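Local coordinates for protein nucleoporin nup120 (Schizosaccharomyces pombe, PDB 4GQ2) that serves as a structural component of the nuclear pore complex, the assembly through which transport into and out of the nucleus passes, at residues A[771-779]-A[812-823]. Numbering follows the deposited sequence.
Sequences LQFFSALNY and LVTELVEKLFLF
Phe773 and Phe774 of helix 771-777 pack against Leu820 and Leu816 of helix 812-822, whose axis passes 10.7 Å away at an almost perpendicular crossing angle of 104°. The closest CA atoms, those of Phe774 and Leu816, lie 6.7 Å apart.

The Phe773 ring reaches the second helix because its CG stands anti to the backbone N (chi1 -174°). Leu820 CD2 lies almost over the ring centre, 3.7 Å from the centroid, a CH-pi contact. Lys819 CB meets the rim at CE1. At the helix end, the ring directs an edge at the face of Phe823; centroids 5.6 Å apart and planes at 80° define a T-shaped pair. Leu816 forks between neighbours: CD1 touches Phe773 CD1 and Leu777 CD1, while CD2 lies 4.0 Å from Phe774 CD1. Leu812 CD2 abuts the edge of Phe774 at CE1 (3.8 Å). On the Phe774 ring, Asn778 ND2 sits above one face, offset toward the rim, and donates to Phe774 O (3.0 Å).

An alanine replacing Phe773 is likely to leave a gap beside Leu820 CD2 and deprive Phe823 of its edge-on partner.

Helix 719-739 also packs on Leu816, and helix 790-803 on Phe774. No hydrogen bond or salt bridge joins helix 771-777 to helix 812-822, which lies largely in the HEAT-repeat range; van der Waals packing (386 Å² buried, both sides summed), the CH-pi contact and the T-shaped pair do, orienting the Phe773 ring.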
loop_
_atom_site.group_PDB
_atom_site.type_symbol
_atom_site.label_atom_id
_atom_site.label_comp_id
_atom_site.label_asym_id
_atom_site.label_seq_id
_atom_site.Cartn_x
_atom_site.Cartn_y
_atom_site.Cartn_z
ATOM N N LEU A 771 4.979 3.453 3.255
ATOM C CA LEU A 771 6.209 2.698 3.512
ATOM C C LEU A 771 7.439 3.380 2.901
ATOM O O LEU A 771 8.535 3.258 3.427
ATOM C CB LEU A 771 6.086 1.247 3.041
ATOM C CG LEU A 771 7.222 0.296 3.430
ATOM C CD1 LEU A 771 7.386 0.211 4.942
ATOM C CD2 LEU A 771 7.004 -1.093 2.828
ATOM N N GLN A 772 7.245 4.100 1.800
ATOM C CA GLN A 772 8.317 4.909 1.212
ATOM C C GLN A 772 8.626 6.105 2.116
ATOM O O GLN A 772 9.782 6.489 2.276
ATOM C CB GLN A 772 7.950 5.376 -0.212
ATOM C CG GLN A 772 7.788 4.243 -1.221
ATOM C CD GLN A 772 7.120 4.657 -2.523
ATOM O OE1 GLN A 772 6.531 5.735 -2.631
ATOM N NE2 GLN A 772 7.212 3.792 -3.528
ATOM N N PHE A 773 7.584 6.686 2.707
ATOM C CA PHE A 773 7.715 7.767 3.690
ATOM C C PHE A 773 8.525 7.277 4.904
ATOM O O PHE A 773 9.482 7.933 5.324
ATOM C CB PHE A 773 6.311 8.212 4.100
ATOM C CG PHE A 773 6.265 9.410 5.004
ATOM C CD1 PHE A 773 6.412 9.271 6.375
ATOM C CD2 PHE A 773 5.987 10.674 4.488
ATOM C CE1 PHE A 773 6.326 10.372 7.216
ATOM C CE2 PHE A 773 5.902 11.779 5.323
ATOM C CZ PHE A 773 6.067 11.629 6.692
ATOM N N PHE A 774 8.146 6.124 5.456
ATOM C CA PHE A 774 8.930 5.484 6.518
ATOM C C PHE A 774 10.384 5.284 6.088
ATOM O O PHE A 774 11.312 5.536 6.861
ATOM C CB PHE A 774 8.317 4.130 6.878
ATOM C CG PHE A 774 9.113 3.342 7.888
ATOM C CD1 PHE A 774 9.101 3.694 9.240
ATOM C CD2 PHE A 774 9.858 2.242 7.494
ATOM C CE1 PHE A 774 9.805 2.955 10.172
ATOM C CE2 PHE A 774 10.579 1.500 8.426
ATOM C CZ PHE A 774 10.555 1.859 9.769
ATOM N N SER A 775 10.571 4.827 4.851
ATOM C CA SER A 775 11.900 4.558 4.324
ATOM C C SER A 775 12.741 5.823 4.347
ATOM O O SER A 775 13.905 5.797 4.737
ATOM C CB SER A 775 11.803 3.990 2.907
ATOM O OG SER A 775 11.206 2.704 2.927
ATOM N N ALA A 776 12.130 6.937 3.961
ATOM C CA ALA A 776 12.822 8.218 3.924
ATOM C C ALA A 776 13.257 8.686 5.316
ATOM O O ALA A 776 14.341 9.246 5.461
ATOM C CB ALA A 776 11.971 9.264 3.230
ATOM N N LEU A 777 12.437 8.429 6.337
ATOM C CA LEU A 777 12.770 8.821 7.717
ATOM C C LEU A 777 13.962 8.055 8.289
ATOM O O LEU A 777 14.606 8.512 9.233
ATOM C CB LEU A 777 11.572 8.641 8.654
ATOM C CG LEU A 777 10.354 9.539 8.439
ATOM C CD1 LEU A 777 9.157 9.015 9.222
ATOM C CD2 LEU A 777 10.680 10.975 8.822
ATOM N N ASN A 778 14.241 6.882 7.727
ATOM C CA ASN A 778 15.327 6.043 8.211
ATOM C C ASN A 778 16.533 6.083 7.285
ATOM O O ASN A 778 17.418 5.229 7.372
ATOM C CB ASN A 778 14.836 4.608 8.384
ATOM C CG ASN A 778 13.910 4.457 9.566
ATOM O OD1 ASN A 778 14.358 4.357 10.703
ATOM N ND2 ASN A 778 12.606 4.444 9.304
ATOM N N TYR A 779 16.552 7.076 6.395
ATOM C CA TYR A 779 17.605 7.211 5.397
ATOM C C TYR A 779 18.977 7.210 6.060
ATOM O O TYR A 779 19.209 7.923 7.036
ATOM C CB TYR A 779 17.408 8.477 4.556
ATOM C CG TYR A 779 18.492 8.680 3.522
ATOM C CD1 TYR A 779 18.741 7.712 2.552
ATOM C CD2 TYR A 779 19.276 9.835 3.515
ATOM C CE1 TYR A 779 19.730 7.887 1.605
ATOM C CE2 TYR A 779 20.272 10.019 2.568
ATOM C CZ TYR A 779 20.493 9.039 1.617
ATOM O OH TYR A 779 21.473 9.192 0.667
ATOM N N LEU A 812 7.332 3.108 17.817
ATOM C CA LEU A 812 7.494 3.263 16.368
ATOM C C LEU A 812 6.210 3.709 15.653
ATOM O O LEU A 812 6.262 4.520 14.721
ATOM C CB LEU A 812 8.012 1.953 15.778
ATOM C CG LEU A 812 8.529 1.802 14.340
ATOM C CD1 LEU A 812 7.395 1.750 13.315
ATOM C CD2 LEU A 812 9.565 2.863 14.003
ATOM N N VAL A 813 5.063 3.195 16.091
ATOM C CA VAL A 813 3.782 3.590 15.494
ATOM C C VAL A 813 3.558 5.074 15.725
ATOM O O VAL A 813 3.244 5.811 14.796
ATOM C CB VAL A 813 2.597 2.779 16.050
ATOM C CG1 VAL A 813 1.284 3.324 15.523
ATOM C CG2 VAL A 813 2.733 1.310 15.675
ATOM N N THR A 814 3.752 5.513 16.965
ATOM C CA THR A 814 3.549 6.912 17.302
ATOM C C THR A 814 4.461 7.801 16.466
ATOM O O THR A 814 4.004 8.788 15.886
ATOM C CB THR A 814 3.756 7.175 18.797
ATOM O OG1 THR A 814 2.908 6.301 19.557
ATOM C CG2 THR A 814 3.414 8.607 19.123
ATOM N N GLU A 815 5.735 7.424 16.387
ATOM C CA GLU A 815 6.729 8.166 15.617
ATOM C C GLU A 815 6.336 8.293 14.148
ATOM O O GLU A 815 6.321 9.392 13.603
ATOM C CB GLU A 815 8.102 7.500 15.727
ATOM C CG GLU A 815 8.757 7.623 17.101
ATOM C CD GLU A 815 10.137 6.981 17.163
ATOM O OE1 GLU A 815 10.647 6.523 16.115
ATOM O OE2 GLU A 815 10.716 6.936 18.268
ATOM N N LEU A 816 6.013 7.168 13.514
ATOM C CA LEU A 816 5.692 7.194 12.095
ATOM C C LEU A 816 4.409 7.979 11.832
ATOM O O LEU A 816 4.401 8.878 10.980
ATOM C CB LEU A 816 5.626 5.777 11.497
ATOM C CG LEU A 816 5.167 5.687 10.037
ATOM C CD1 LEU A 816 6.045 6.548 9.134
ATOM C CD2 LEU A 816 5.150 4.237 9.561
ATOM N N VAL A 817 3.350 7.659 12.576
ATOM C CA VAL A 817 2.053 8.338 12.424
ATOM C C VAL A 817 2.156 9.841 12.707
ATOM O O VAL A 817 1.549 10.661 11.992
ATOM C CB VAL A 817 0.953 7.695 13.303
ATOM C CG1 VAL A 817 -0.344 8.481 13.219
ATOM C CG2 VAL A 817 0.710 6.254 12.881
ATOM N N GLU A 818 2.947 10.197 13.720
ATOM C CA GLU A 818 3.140 11.601 14.092
ATOM C C GLU A 818 3.742 12.385 12.926
ATOM O O GLU A 818 3.299 13.494 12.630
ATOM C CB GLU A 818 3.998 11.727 15.359
ATOM C CG GLU A 818 3.919 13.081 16.058
ATOM C CD GLU A 818 5.066 14.019 15.713
ATOM O OE1 GLU A 818 6.012 13.599 15.012
ATOM O OE2 GLU A 818 5.031 15.186 16.153
ATOM N N LYS A 819 4.720 11.788 12.246
ATOM C CA LYS A 819 5.339 12.419 11.075
ATOM C C LYS A 819 4.370 12.544 9.908
ATOM O O LYS A 819 4.341 13.570 9.215
ATOM C CB LYS A 819 6.589 11.665 10.639
ATOM C CG LYS A 819 7.811 11.920 11.504
ATOM C CD LYS A 819 8.289 13.362 11.379
ATOM C CE LYS A 819 9.607 13.580 12.102
ATOM N NZ LYS A 819 9.558 13.105 13.512
ATOM N N LEU A 820 3.575 11.500 9.694
ATOM C CA LEU A 820 2.559 11.523 8.641
ATOM C C LEU A 820 1.594 12.675 8.902
ATOM O O LEU A 820 1.210 13.400 7.980
ATOM C CB LEU A 820 1.807 10.186 8.562
ATOM C CG LEU A 820 2.531 8.998 7.904
ATOM C CD1 LEU A 820 1.772 7.692 8.125
ATOM C CD2 LEU A 820 2.731 9.246 6.417
ATOM N N PHE A 821 1.232 12.839 10.174
ATOM C CA PHE A 821 0.329 13.892 10.590
ATOM C C PHE A 821 0.920 15.252 10.262
ATOM O O PHE A 821 0.277 16.055 9.586
ATOM C CB PHE A 821 -0.012 13.781 12.080
ATOM C CG PHE A 821 -1.086 14.733 12.514
ATOM C CD1 PHE A 821 -2.429 14.408 12.337
ATOM C CD2 PHE A 821 -0.758 15.970 13.074
ATOM C CE1 PHE A 821 -3.428 15.290 12.725
ATOM C CE2 PHE A 821 -1.755 16.857 13.460
ATOM C CZ PHE A 821 -3.092 16.515 13.286
ATOM N N LEU A 822 2.150 15.492 10.712
ATOM C CA LEU A 822 2.884 16.724 10.383
ATOM C C LEU A 822 2.896 17.030 8.888
ATOM O O LEU A 822 2.940 18.194 8.496
ATOM C CB LEU A 822 4.328 16.642 10.898
ATOM C CG LEU A 822 4.756 17.244 12.242
ATOM C CD1 LEU A 822 3.623 17.833 13.080
ATOM C CD2 LEU A 822 5.543 16.205 13.033
ATOM N N PHE A 823 2.868 15.987 8.058
ATOM C CA PHE A 823 2.854 16.161 6.602
ATOM C C PHE A 823 1.439 16.098 6.040
ATOM O O PHE A 823 1.244 15.991 4.828
ATOM C CB PHE A 823 3.795 15.169 5.909
ATOM C CG PHE A 823 5.229 15.627 5.885
ATOM C CD1 PHE A 823 6.016 15.556 7.033
ATOM C CD2 PHE A 823 5.788 16.145 4.721
ATOM C CE1 PHE A 823 7.336 15.995 7.023
ATOM C CE2 PHE A 823 7.104 16.590 4.702
ATOM C CZ PHE A 823 7.883 16.510 5.854
#